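Local coordinates for PHOX (Pseudomonas fluorescens, PDB 4ALF), which probably hydrolyses phosphate monoesters at alkaline pH, as a monomeric PhoX-type phosphatase whose active centre holds calcium ions and a mu-oxo-diiron pair, at residues 490-495 and 534-539; 379-384 and 417-422; 345-350 and 440-445; 183-188 and 307-312. All coordinates share one frame; numbering follows the deposited sequence. Where two conformers were deposited one is given.

Contact 1: residues 490-495 and 534-539. With CA (calcium ion), chain E; CA (calcium ion), chain F.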
loop_
_atom_site.group_PDB
_atom_site.type_symbol
_atom_site.label_atom_id
_atom_site.label_comp_id
_atom_site.label_asym_id
_atom_site.label_seq_id
_atom_site.Cartn_x
_atom_site.Cartn_y
_atom_site.Cartn_z
ATOM N N TRP A 490 7.300 -9.955 8.428
ATOM C CA TRP A 490 6.507 -10.683 7.462
ATOM C C TRP A 490 6.621 -9.983 6.135
ATOM O O TRP A 490 6.449 -8.762 6.048
ATOM C CB TRP A 490 5.034 -10.744 7.958
ATOM C CG TRP A 490 4.907 -11.477 9.272
ATOM C CD1 TRP A 490 5.010 -10.965 10.558
ATOM C CD2 TRP A 490 4.695 -12.902 9.442
ATOM N NE1 TRP A 490 4.856 -11.939 11.486
ATOM C CE2 TRP A 490 4.662 -13.138 10.873
ATOM C CE3 TRP A 490 4.513 -13.956 8.581
ATOM C CZ2 TRP A 490 4.444 -14.399 11.402
ATOM C CZ3 TRP A 490 4.308 -15.217 9.118
ATOM C CH2 TRP A 490 4.270 -15.435 10.487
ATOM N N ILE A 491 6.889 -10.748 5.089
ATOM C CA ILE A 491 7.180 -10.237 3.755
ATOM C C ILE A 491 6.109 -10.828 2.824
ATOM O O ILE A 491 5.961 -12.067 2.730
ATOM C CB ILE A 491 8.585 -10.718 3.313
ATOM C CG1 ILE A 491 9.701 -10.198 4.239
ATOM C CG2 ILE A 491 8.848 -10.284 1.884
ATOM C CD1 ILE A 491 11.010 -10.960 4.099
ATOM N N LEU A 492 5.418 -9.981 2.091
ATOM C CA LEU A 492 4.331 -10.392 1.217
ATOM C C LEU A 492 4.714 -10.102 -0.223
ATOM O O LEU A 492 5.338 -9.064 -0.492
ATOM C CB LEU A 492 3.079 -9.604 1.578
ATOM C CG LEU A 492 2.413 -9.922 2.920
ATOM C CD1 LEU A 492 3.225 -9.493 4.124
ATOM C CD2 LEU A 492 1.055 -9.232 2.996
ATOM N N THR A 493 4.388 -10.991 -1.157
ATOM C CA THR A 493 4.874 -10.796 -2.515
ATOM C C THR A 493 3.792 -10.464 -3.539
ATOM O O THR A 493 2.651 -10.942 -3.500
ATOM C CB THR A 493 5.763 -11.969 -3.034
ATOM O OG1 THR A 493 4.972 -13.106 -3.450
ATOM C CG2 THR A 493 6.731 -12.414 -1.955
ATOM N N ASP A 494 4.193 -9.693 -4.537
ATOM C CA ASP A 494 3.373 -9.297 -5.669
ATOM C C ASP A 494 4.240 -9.363 -6.916
ATOM O O ASP A 494 4.589 -8.353 -7.515
ATOM C CB ASP A 494 2.845 -7.871 -5.506
ATOM C CG ASP A 494 2.111 -7.371 -6.720
ATOM O OD1 ASP A 494 1.593 -8.197 -7.497
ATOM O OD2 ASP A 494 2.035 -6.137 -6.953
ATOM N N GLY A 495 4.589 -10.573 -7.316
ATOM C CA GLY A 495 5.520 -10.773 -8.396
ATOM C C GLY A 495 4.956 -11.646 -9.475
ATOM O O GLY A 495 3.770 -11.959 -9.534
ATOM N N THR A 534 -1.356 -9.462 -0.054
ATOM C CA THR A 534 -1.213 -8.048 0.324
ATOM C C THR A 534 -2.156 -7.753 1.462
ATOM O O THR A 534 -3.240 -8.326 1.533
ATOM C CB THR A 534 -1.439 -7.168 -0.914
ATOM O OG1 THR A 534 -1.085 -5.822 -0.594
ATOM C CG2 THR A 534 -2.862 -7.280 -1.470
ATOM N N GLY A 535 -1.744 -6.857 2.351
ATOM C CA GLY A 535 -2.509 -6.543 3.537
ATOM C C GLY A 535 -2.143 -7.475 4.654
ATOM O O GLY A 535 -2.190 -8.704 4.493
ATOM N N ILE A 536 -1.803 -6.911 5.796
ATOM C CA ILE A 536 -1.510 -7.707 6.965
ATOM C C ILE A 536 -1.899 -6.979 8.245
ATOM O O ILE A 536 -1.653 -5.775 8.387
ATOM C CB ILE A 536 -0.017 -8.165 6.989
ATOM C CG1 ILE A 536 0.242 -9.104 8.185
ATOM C CG2 ILE A 536 0.958 -6.990 6.976
ATOM C CD1 ILE A 536 1.584 -9.803 8.196
ATOM N N SER A 537 -2.541 -7.698 9.161
ATOM C CA SER A 537 -2.834 -7.200 10.503
ATOM C C SER A 537 -2.862 -8.380 11.444
ATOM O O SER A 537 -3.120 -9.499 11.018
ATOM C CB SER A 537 -4.208 -6.534 10.593
ATOM O OG SER A 537 -4.352 -5.464 9.695
ATOM N N PHE A 538 -2.665 -8.129 12.724
ATOM C CA PHE A 538 -2.708 -9.177 13.721
ATOM C C PHE A 538 -3.811 -8.879 14.713
ATOM O O PHE A 538 -4.078 -7.708 15.014
ATOM C CB PHE A 538 -1.384 -9.282 14.464
ATOM C CG PHE A 538 -0.298 -9.883 13.644
ATOM C CD1 PHE A 538 0.446 -9.101 12.761
ATOM C CD2 PHE A 538 -0.048 -11.255 13.715
ATOM C CE1 PHE A 538 1.425 -9.681 11.974
ATOM C CE2 PHE A 538 0.941 -11.838 12.940
ATOM C CZ PHE A 538 1.661 -11.044 12.057
ATOM N N SER A 539 -4.456 -9.924 15.249
ATOM C CA SER A 539 -5.277 -9.739 16.441
ATOM C C SER A 539 -4.369 -9.236 17.557
ATOM O O SER A 539 -3.155 -9.471 17.522
ATOM C CB SER A 539 -5.926 -11.051 16.851
ATOM O OG SER A 539 -4.930 -12.026 17.100
HETATM CA CA CA E . 3.451 -4.278 -6.221
HETATM CA CA CA F . -0.135 -5.236 -7.461
HETATM O O HOH W 1 5.214 -5.705 -6.770
HETATM O O HOH W 2 0.641 -6.451 -9.515
HETATM O O HOH W 3 3.244 -4.035 -8.719
HETATM O O HOH W 4 -1.882 -4.986 -9.251
HETATM O O HOH W 5 -2.026 -4.399 -6.300
#
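Strands 490-493 and 534-538 run nearly antiparallel, at 158° between their directions, but their axes stay 7.7 Å apart at closest approach, too far for backbone pairing, so W490 and L492 meet I536, F538 and the T534-G535 backbone through side chains. I536 puts CG1 anti to its backbone N (chi1 -176°) and continues extended, which carries CD1 to 3.6 Å from W490 CB, the two side chains crossing at about a right angle. F538 sends the far end of its ring over one face of the W490 indole, toward the rim, with CZ 3.4 Å from NE1. Their planes differ by 50°, an oblique arrangement that is neither a stack nor a T. NE1 keeps its own acceptor, D484, while F538 CZ sits over the rim of one face. L492 lays CD2 on the opposing backbone, 3.6 Å from G535 O and close to T534 CA.

The two strands belong to separate four-stranded antiparallel sheets, consistent with packing between blades of a beta-propeller, the clan to which PhoX is assigned. The N-terminal strand 30-37 lies at the far side of the sheet that contains 532-538.

Just past the end of strand 490-493, D494 turns to the metals. Its OD2 bridges two calcium ions, about 2.4 Å from each. E387, D479 and E532 supply further carboxylate ligands. A water donates to D494 OD1 at 2.8 Å and also binds the chain F calcium, while D494 O accepts from a water on the chain E ion.

Contact 2: residues 379-384 and 417-422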
loop_
_atom_site.group_PDB
_atom_site.type_symbol
_atom_site.label_atom_id
_atom_site.label_comp_id
_atom_site.label_asym_id
_atom_site.label_seq_id
_atom_site.Cartn_x
_atom_site.Cartn_y
_atom_site.Cartn_z
ATOM N N GLY A 379 17.718 16.764 -5.605
ATOM C CA GLY A 379 18.613 15.653 -5.875
ATOM C C GLY A 379 18.349 14.374 -5.081
ATOM O O GLY A 379 19.269 13.670 -4.626
ATOM N N ALA A 380 17.075 14.069 -4.867
ATOM C CA ALA A 380 16.687 12.777 -4.300
ATOM C C ALA A 380 17.187 11.644 -5.191
ATOM O O ALA A 380 17.350 11.790 -6.411
ATOM C CB ALA A 380 15.178 12.693 -4.157
ATOM N N THR A 381 17.434 10.496 -4.570
ATOM C CA THR A 381 17.919 9.309 -5.293
ATOM C C THR A 381 16.745 8.558 -5.916
ATOM O O THR A 381 15.815 8.126 -5.172
ATOM C CB THR A 381 18.631 8.366 -4.323
ATOM O OG1 THR A 381 19.709 9.062 -3.692
ATOM C CG2 THR A 381 19.127 7.115 -5.054
ATOM N N ARG A 382 16.810 8.324 -7.219
ATOM C CA ARG A 382 15.804 7.536 -7.935
ATOM C C ARG A 382 15.867 6.079 -7.467
ATOM O O ARG A 382 16.951 5.460 -7.484
ATOM C CB ARG A 382 16.047 7.642 -9.433
ATOM C CG ARG A 382 15.897 9.070 -9.916
ATOM C CD ARG A 382 15.932 9.198 -11.420
ATOM N NE ARG A 382 14.691 8.739 -12.026
ATOM C CZ ARG A 382 14.468 8.672 -13.331
ATOM N NH1 ARG A 382 15.445 8.970 -14.193
ATOM N NH2 ARG A 382 13.275 8.274 -13.760
ATOM N N MET A 383 14.717 5.498 -7.112
ATOM C CA MET A 383 14.686 4.178 -6.473
ATOM C C MET A 383 13.933 3.132 -7.293
ATOM O O MET A 383 13.106 3.462 -8.135
ATOM C CB MET A 383 14.028 4.255 -5.098
ATOM C CG MET A 383 14.667 5.253 -4.148
ATOM S SD MET A 383 16.396 4.926 -3.751
ATOM C CE MET A 383 16.221 3.459 -2.733
ATOM N N ASP A 384 14.254 1.869 -7.006
ATOM C CA ASP A 384 13.583 0.730 -7.644
ATOM C C ASP A 384 12.208 0.435 -7.034
ATOM O O ASP A 384 12.037 -0.587 -6.356
ATOM C CB ASP A 384 14.457 -0.528 -7.505
ATOM C CG ASP A 384 15.686 -0.537 -8.406
ATOM O OD1 ASP A 384 15.877 0.387 -9.233
ATOM O OD2 ASP A 384 16.419 -1.523 -8.278
ATOM N N GLY A 417 24.561 1.637 -5.239
ATOM C CA GLY A 417 23.985 1.745 -3.902
ATOM C C GLY A 417 22.866 0.754 -3.630
ATOM O O GLY A 417 23.045 -0.452 -3.812
ATOM N N PRO A 418 21.693 1.249 -3.185
ATOM C CA PRO A 418 20.594 0.319 -2.840
ATOM C C PRO A 418 19.820 -0.198 -4.049
ATOM O O PRO A 418 18.855 -0.945 -3.867
ATOM C CB PRO A 418 19.716 1.164 -1.900
ATOM C CG PRO A 418 19.927 2.582 -2.347
ATOM C CD PRO A 418 21.365 2.640 -2.793
ATOM N N ASN A 419 20.251 0.161 -5.257
ATOM C CA ASN A 419 19.667 -0.298 -6.521
ATOM C C ASN A 419 20.785 -0.924 -7.375
ATOM O O ASN A 419 21.241 -0.325 -8.366
ATOM C CB ASN A 419 19.012 0.876 -7.257
ATOM C CG ASN A 419 18.016 1.616 -6.387
ATOM O OD1 ASN A 419 16.934 1.100 -6.105
ATOM N ND2 ASN A 419 18.357 2.841 -5.985
ATOM N N PRO A 420 21.255 -2.130 -6.975
ATOM C CA PRO A 420 22.537 -2.599 -7.511
ATOM C C PRO A 420 22.510 -3.365 -8.816
ATOM O O PRO A 420 23.596 -3.764 -9.249
ATOM C CB PRO A 420 23.025 -3.510 -6.396
ATOM C CG PRO A 420 21.737 -4.132 -5.882
ATOM C CD PRO A 420 20.859 -2.924 -5.790
ATOM N N ARG A 421 21.353 -3.584 -9.440
ATOM C CA ARG A 421 21.271 -4.423 -10.654
ATOM C C ARG A 421 20.495 -3.764 -11.774
ATOM O O ARG A 421 19.368 -3.311 -11.565
ATOM C CB ARG A 421 20.612 -5.784 -10.341
ATOM C CG ARG A 421 21.405 -6.660 -9.391
ATOM C CD ARG A 421 20.675 -7.955 -9.045
ATOM N NE ARG A 421 19.401 -7.704 -8.375
ATOM C CZ ARG A 421 18.638 -8.643 -7.812
ATOM N NH1 ARG A 421 19.030 -9.917 -7.831
ATOM N NH2 ARG A 421 17.487 -8.303 -7.226
ATOM N N GLU A 422 21.061 -3.760 -12.973
ATOM C CA GLU A 422 20.324 -3.360 -14.155
ATOM C C GLU A 422 19.173 -4.345 -14.382
ATOM O O GLU A 422 19.276 -5.516 -13.977
ATOM C CB GLU A 422 21.243 -3.373 -15.379
ATOM C CG GLU A 422 21.657 -4.779 -15.816
ATOM C CD GLU A 422 22.386 -4.815 -17.141
ATOM O OE1 GLU A 422 22.638 -3.734 -17.719
ATOM O OE2 GLU A 422 22.700 -5.938 -17.609
HETATM O O HOH W 6 18.660 -2.831 -8.988
#
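N419 makes the polar half of the contact, its two amide ends engaging successive residues of 379-384. OD1 accepts from D384 N at 2.9 Å with an N-H...O angle of 144°, the donor standing well above the carbonyl plane instead of on a lone pair. ND2 points at the thioether of M383; this N-H...S bond is straight, 171°, but at 3.6 Å between ND2 and SD it is weak. The D384 carboxylate lies alongside the same amide, running the opposite way, their planes 54° apart. Its OD1 and OD2 both stand 3.4 Å from N419 OD1, acceptor against acceptor without a hydrogen bond. The carboxylate is held from elsewhere: R408 (a salt bridge) and N405 on OD1, N424 and Q428 on OD2. This would be expected to favour a charged carboxylate.

Water adds a second link, donating to D384 OD2 at 2.7 Å and accepting from R421 N at 2.8 Å.

The apolar part is small. M383 is bent at chi2 and chi3, and the fold-back brings CE to 3.8 Å from P418 CG, near F329 and L430.

Loop 417-422 packs against the weakly bonded strand at about 383-384, just ahead of strand 386-391, which carries the calcium ligand E387. It lies beside the nine-stranded sheet, consistent with an inter-strand loop of a beta-propeller-clan fold, the D384 side chain about 12 Å from a bound calcium and outside its coordination shell.

Contact 3: residues 345-350 and 440-445. With EDO (1,2-ethanediol), chain P.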
loop_
_atom_site.group_PDB
_atom_site.type_symbol
_atom_site.label_atom_id
_atom_site.label_comp_id
_atom_site.label_asym_id
_atom_site.label_seq_id
_atom_site.Cartn_x
_atom_site.Cartn_y
_atom_site.Cartn_z
ATOM N N TRP A 345 18.125 12.839 4.683
ATOM C CA TRP A 345 16.832 13.455 4.413
ATOM C C TRP A 345 17.064 14.892 4.030
ATOM O O TRP A 345 17.754 15.613 4.757
ATOM C CB TRP A 345 15.933 13.374 5.666
ATOM C CG TRP A 345 15.619 11.954 6.048
ATOM C CD1 TRP A 345 16.097 11.219 7.132
ATOM C CD2 TRP A 345 14.799 11.021 5.288
ATOM N NE1 TRP A 345 15.598 9.941 7.105
ATOM C CE2 TRP A 345 14.842 9.764 5.998
ATOM C CE3 TRP A 345 14.064 11.115 4.108
ATOM C CZ2 TRP A 345 14.149 8.642 5.536
ATOM C CZ3 TRP A 345 13.356 9.985 3.661
ATOM C CH2 TRP A 345 13.413 8.780 4.360
ATOM N N ILE A 346 16.438 15.310 2.936
ATOM C CA ILE A 346 16.578 16.667 2.394
ATOM C C ILE A 346 15.211 17.323 2.395
ATOM O O ILE A 346 14.249 16.738 1.885
ATOM C CB ILE A 346 17.171 16.633 0.976
ATOM C CG1 ILE A 346 18.506 15.879 0.988
ATOM C CG2 ILE A 346 17.335 18.038 0.393
ATOM C CD1 ILE A 346 19.065 15.657 -0.396
ATOM N N GLU A 347 15.136 18.525 2.949
ATOM C CA GLU A 347 13.878 19.215 3.146
ATOM C C GLU A 347 13.245 19.779 1.878
ATOM O O GLU A 347 13.887 20.490 1.103
ATOM C CB GLU A 347 14.100 20.325 4.173
ATOM C CG GLU A 347 12.829 21.035 4.568
ATOM C CD GLU A 347 13.040 22.019 5.697
ATOM O OE1 GLU A 347 14.036 21.901 6.448
ATOM O OE2 GLU A 347 12.203 22.921 5.835
ATOM N N LEU A 348 11.965 19.485 1.698
ATOM C CA LEU A 348 11.168 20.031 0.605
ATOM C C LEU A 348 10.337 21.211 1.088
ATOM O O LEU A 348 9.139 21.093 1.385
ATOM C CB LEU A 348 10.254 18.942 0.029
ATOM C CG LEU A 348 10.971 17.693 -0.512
ATOM C CD1 LEU A 348 9.968 16.710 -1.102
ATOM C CD2 LEU A 348 12.005 18.053 -1.577
ATOM N N THR A 349 11.008 22.349 1.213
ATOM C CA THR A 349 10.378 23.592 1.635
ATOM C C THR A 349 10.754 24.711 0.665
ATOM O O THR A 349 11.938 24.877 0.335
ATOM C CB THR A 349 10.826 23.968 3.050
ATOM O OG1 THR A 349 10.281 23.024 3.977
ATOM C CG2 THR A 349 10.355 25.388 3.433
ATOM N N HIS A 350 9.761 25.471 0.224
ATOM C CA HIS A 350 9.968 26.652 -0.588
ATOM C C HIS A 350 10.933 27.595 0.101
ATOM O O HIS A 350 10.764 27.960 1.256
ATOM C CB HIS A 350 8.635 27.342 -0.831
ATOM C CG HIS A 350 8.731 28.471 -1.804
ATOM N ND1 HIS A 350 9.055 29.725 -1.425
ATOM C CD2 HIS A 350 8.622 28.491 -3.181
ATOM C CE1 HIS A 350 9.111 30.510 -2.516
ATOM N NE2 HIS A 350 8.844 29.754 -3.588
ATOM N N ALA A 440 14.161 11.866 14.532
ATOM C CA ALA A 440 14.374 13.248 14.092
ATOM C C ALA A 440 15.662 13.418 13.274
ATOM O O ALA A 440 15.824 14.444 12.621
ATOM C CB ALA A 440 14.461 14.190 15.291
ATOM N N SER A 441 16.577 12.455 13.325
ATOM C CA SER A 441 17.867 12.616 12.654
ATOM C C SER A 441 17.690 12.774 11.156
ATOM O O SER A 441 16.809 12.163 10.559
ATOM C CB SER A 441 18.764 11.428 12.948
ATOM O OG SER A 441 19.091 11.401 14.312
ATOM N N LYS A 442 18.546 13.606 10.547
ATOM C CA LYS A 442 18.530 13.829 9.106
ATOM C C LYS A 442 19.501 12.905 8.347
ATOM O O LYS A 442 19.563 12.965 7.117
ATOM C CB LYS A 442 18.817 15.298 8.785
ATOM C CG LYS A 442 17.719 16.215 9.310
ATOM C CD LYS A 442 17.972 17.672 8.963
ATOM C CE LYS A 442 16.826 18.529 9.483
ATOM N NZ LYS A 442 16.827 19.916 8.934
ATOM N N THR A 443 20.208 12.028 9.063
ATOM C CA THR A 443 21.067 11.034 8.432
ATOM C C THR A 443 20.799 9.649 8.997
ATOM O O THR A 443 20.259 9.468 10.101
ATOM C CB THR A 443 22.581 11.336 8.543
ATOM O OG1 THR A 443 23.013 11.112 9.888
ATOM C CG2 THR A 443 22.899 12.755 8.099
ATOM N N PHE A 444 21.187 8.666 8.208
ATOM C CA PHE A 444 20.990 7.266 8.558
ATOM C C PHE A 444 22.023 6.373 7.907
ATOM O O PHE A 444 22.649 6.749 6.918
ATOM C CB PHE A 444 19.561 6.800 8.179
ATOM C CG PHE A 444 19.205 7.041 6.734
ATOM C CD1 PHE A 444 19.610 6.168 5.755
ATOM C CD2 PHE A 444 18.469 8.161 6.349
ATOM C CE1 PHE A 444 19.300 6.401 4.428
ATOM C CE2 PHE A 444 18.126 8.391 5.036
ATOM C CZ PHE A 444 18.539 7.514 4.078
ATOM N N ALA A 445 22.212 5.188 8.481
ATOM C CA ALA A 445 22.958 4.095 7.853
ATOM C C ALA A 445 21.979 3.162 7.154
ATOM O O ALA A 445 20.942 2.842 7.737
ATOM C CB ALA A 445 23.718 3.308 8.893
HETATM C C1 EDO P . 13.810 22.497 9.306
HETATM O O1 EDO P . 14.166 21.126 9.079
HETATM C C2 EDO P . 12.327 22.690 8.994
HETATM O O2 EDO P . 11.590 23.202 10.101
HETATM O O HOH W 7 16.593 21.083 6.637
#
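W345, on strand 340-347 of the large sheet, pairs with K442, the residue just ahead of the antiparallel neighbour 443-451, in a fold assigned to the beta-propeller clan. W345 N donates to K442 O at 2.8 Å, nearly straight at 166°; F444 continues the pairing with G343. F444 has CG between its backbone N and carbonyl carbon (chi1 55°), which directs the ring at W345. F444 CE2 stands over one face of the indole, 3.7 Å from W345 CE2, while W345 CD1 lies in the plane of the F444 ring at its edge. With the planes 54° apart, the pair is oblique. W432 and F329 also meet F444, and K300 makes a cation-pi contact with W345.

At the solvent side, E347 OE1 and K442 NZ are 4.2 Å apart, beyond a salt bridge. Two bridges span them: a water, 2.7 Å from E347 OE1 and 2.6 Å from K442 NZ, and a 1,2-ethanediol, probably from the crystallisation liquor, whose O1 accepts from NZ and donates to OE1. The other carboxylate oxygen, E347 OE2, forms a salt bridge to K352 and uses its anti lone pair to accept from T349 OG1 at 2.7 Å.

Contact 4: residues 183-188 and 307-312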
loop_
_atom_site.group_PDB
_atom_site.type_symbol
_atom_site.label_atom_id
_atom_site.label_comp_id
_atom_site.label_asym_id
_atom_site.label_seq_id
_atom_site.Cartn_x
_atom_site.Cartn_y
_atom_site.Cartn_z
ATOM N N LYS A 183 -1.423 3.273 10.636
ATOM C CA LYS A 183 -2.247 3.297 11.843
ATOM C C LYS A 183 -1.603 4.290 12.794
ATOM O O LYS A 183 -0.413 4.183 13.091
ATOM C CB LYS A 183 -2.265 1.906 12.486
ATOM C CG LYS A 183 -3.047 1.844 13.789
ATOM C CD LYS A 183 -3.174 0.435 14.364
ATOM C CE LYS A 183 -3.990 0.479 15.647
ATOM N NZ LYS A 183 -4.036 -0.822 16.353
ATOM N N THR A 184 -2.347 5.277 13.258
ATOM C CA THR A 184 -1.733 6.302 14.104
ATOM C C THR A 184 -1.905 5.980 15.579
ATOM O O THR A 184 -2.828 5.254 15.959
ATOM C CB THR A 184 -2.323 7.686 13.825
ATOM O OG1 THR A 184 -3.621 7.718 14.400
ATOM C CG2 THR A 184 -2.406 7.981 12.352
ATOM N N PRO A 185 -1.045 6.554 16.423
ATOM C CA PRO A 185 -1.207 6.353 17.863
ATOM C C PRO A 185 -2.276 7.241 18.486
ATOM O O PRO A 185 -2.387 7.277 19.708
ATOM C CB PRO A 185 0.180 6.690 18.422
ATOM C CG PRO A 185 0.786 7.576 17.415
ATOM C CD PRO A 185 0.274 7.123 16.086
ATOM N N TRP A 186 -3.050 7.957 17.675
ATOM C CA TRP A 186 -4.241 8.665 18.145
ATOM C C TRP A 186 -5.509 8.054 17.574
ATOM O O TRP A 186 -6.540 8.723 17.436
ATOM C CB TRP A 186 -4.146 10.182 17.890
ATOM C CG TRP A 186 -3.783 10.584 16.482
ATOM C CD1 TRP A 186 -4.648 10.915 15.447
ATOM C CD2 TRP A 186 -2.439 10.701 15.911
ATOM N NE1 TRP A 186 -3.957 11.180 14.298
ATOM C CE2 TRP A 186 -2.621 11.104 14.517
ATOM C CE3 TRP A 186 -1.155 10.533 16.400
ATOM C CZ2 TRP A 186 -1.547 11.282 13.663
ATOM C CZ3 TRP A 186 -0.084 10.725 15.537
ATOM C CH2 TRP A 186 -0.276 11.092 14.208
ATOM N N GLY A 187 -5.445 6.764 17.216
ATOM C CA GLY A 187 -6.646 5.997 16.922
ATOM C C GLY A 187 -7.264 6.231 15.558
ATOM O O GLY A 187 -8.475 6.037 15.390
ATOM N N THR A 188 -6.453 6.629 14.580
ATOM C CA THR A 188 -6.967 6.822 13.237
ATOM C C THR A 188 -6.213 6.004 12.208
ATOM O O THR A 188 -5.200 5.379 12.506
ATOM C CB THR A 188 -6.978 8.304 12.838
ATOM O OG1 THR A 188 -5.617 8.765 12.779
ATOM C CG2 THR A 188 -7.795 9.144 13.822
ATOM N N ILE A 307 3.052 14.503 19.748
ATOM C CA ILE A 307 1.938 13.587 19.920
ATOM C C ILE A 307 1.481 13.625 21.371
ATOM O O ILE A 307 2.282 13.555 22.301
ATOM C CB ILE A 307 2.344 12.157 19.582
ATOM C CG1 ILE A 307 2.791 12.062 18.125
ATOM C CG2 ILE A 307 1.183 11.205 19.844
ATOM C CD1 ILE A 307 3.473 10.760 17.813
ATOM N N ASN A 308 0.186 13.794 21.568
ATOM C CA ASN A 308 -0.413 13.638 22.877
ATOM C C ASN A 308 -1.013 12.239 22.979
ATOM O O ASN A 308 -2.084 11.957 22.404
ATOM C CB ASN A 308 -1.481 14.690 23.063
ATOM C CG ASN A 308 -2.013 14.686 24.458
ATOM O OD1 ASN A 308 -2.061 13.635 25.098
ATOM N ND2 ASN A 308 -2.356 15.859 24.962
ATOM N N HIS A 309 -0.332 11.333 23.665
ATOM C CA HIS A 309 -0.728 9.934 23.688
ATOM C C HIS A 309 -1.909 9.680 24.568
ATOM O O HIS A 309 -2.617 8.678 24.396
ATOM C CB HIS A 309 0.426 9.034 24.121
ATOM C CG HIS A 309 1.455 8.783 23.047
ATOM N ND1 HIS A 309 1.369 7.767 22.160
ATOM C CD2 HIS A 309 2.624 9.445 22.775
ATOM C CE1 HIS A 309 2.452 7.798 21.358
ATOM N NE2 HIS A 309 3.214 8.836 21.739
ATOM N N ARG A 310 -2.192 10.576 25.505
ATOM C CA ARG A 310 -3.276 10.327 26.474
ATOM C C ARG A 310 -4.544 11.097 26.142
ATOM O O ARG A 310 -5.568 10.873 26.797
ATOM C CB ARG A 310 -2.840 10.664 27.894
ATOM C CG ARG A 310 -1.954 9.619 28.538
ATOM C CD ARG A 310 -0.538 10.066 28.591
ATOM N NE ARG A 310 0.364 9.084 29.152
ATOM C CZ ARG A 310 1.590 8.877 28.691
ATOM N NH1 ARG A 310 2.059 9.585 27.662
ATOM N NH2 ARG A 310 2.353 7.958 29.233
ATOM N N ASN A 311 -4.495 11.984 25.151
ATOM C CA ASN A 311 -5.651 12.746 24.712
ATOM C C ASN A 311 -5.712 12.619 23.189
ATOM O O ASN A 311 -5.197 13.472 22.469
ATOM C CB ASN A 311 -5.544 14.215 25.133
ATOM C CG ASN A 311 -6.825 14.971 24.892
ATOM O OD1 ASN A 311 -7.761 14.441 24.295
ATOM N ND2 ASN A 311 -6.879 16.210 25.365
ATOM N N ALA A 312 -6.366 11.570 22.700
ATOM C CA ALA A 312 -6.344 11.278 21.260
ATOM C C ALA A 312 -6.818 12.462 20.426
ATOM O O ALA A 312 -6.199 12.805 19.423
ATOM C CB ALA A 312 -7.197 10.054 20.953
HETATM O O HOH W 8 -3.548 9.410 21.397
HETATM O O HOH W 9 -0.547 5.921 21.981
HETATM O O HOH W 10 -8.208 11.093 17.468
#
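The W186 side chain is turned so that CG sits between its backbone N and carbonyl carbon (chi1 51°), laying the indole back over its own turn and sending CZ3 to 4.1 Å from I307 CG1. T184 CB lies over the centre of one indole face, 3.5 Å above the plane, so the ring is backed from its own segment. H309, with CG anti to its carbonyl carbon (chi1 -77°), swings its imidazole to P185, where H309 CE1 is 3.9 Å from P185 CB. I307 CD1 meets P185 CG across the contact, while its CG2 backs one face of the H309 ring from within the same segment. At the other end W186 CB rests 3.7 Å from A312 O.

The direct contacts are van der Waals, to carbon or to a backbone oxygen, and waters make the polar links. One donates to P185 O and lies 2.7 Å from H309 ND1, at the edge of the imidazole and in its plane. Another donates to W186 O at 2.9 Å and, weakly, to A312 O. A type I turn from T184 to G187 shapes one segment; in the other, N308 OD1 accepts from R310 N at 3.1 Å, an Asx turn.

The first loop is the hairpin connection between strands 178-183 and 189-193; the second links 296-303 to 322-329. W186 NE1 reaches E251 of strand 249-252 and H309 NE2 reaches E279 of strand 276-279, while W186 and I307 both lean on A285 of strand 284-290.

Overall arrangement
Contacts 1, 2 and 3 are largely buried, whereas contact 4 is a surface meeting of loops with water-borne polar links. Contact 3 lies within the nine-stranded sheet as a true strand pair and contact 2 packs beside it, with nearest atoms about 5 Å apart; F329 touches side chains of both. Contact 2 works through an asparagine amide bonded to a backbone N-H and, weakly, a thioether, with a water bridge beside it. Contact 1 instead joins two other sheets by apolar and aromatic packing and alone of the four holds a calcium ligand, D494. Contact 4 brings a loop of the nine-stranded sheet to a hairpin of the six-stranded one. Its centre is about 24 Å from those of contacts 1 and 3.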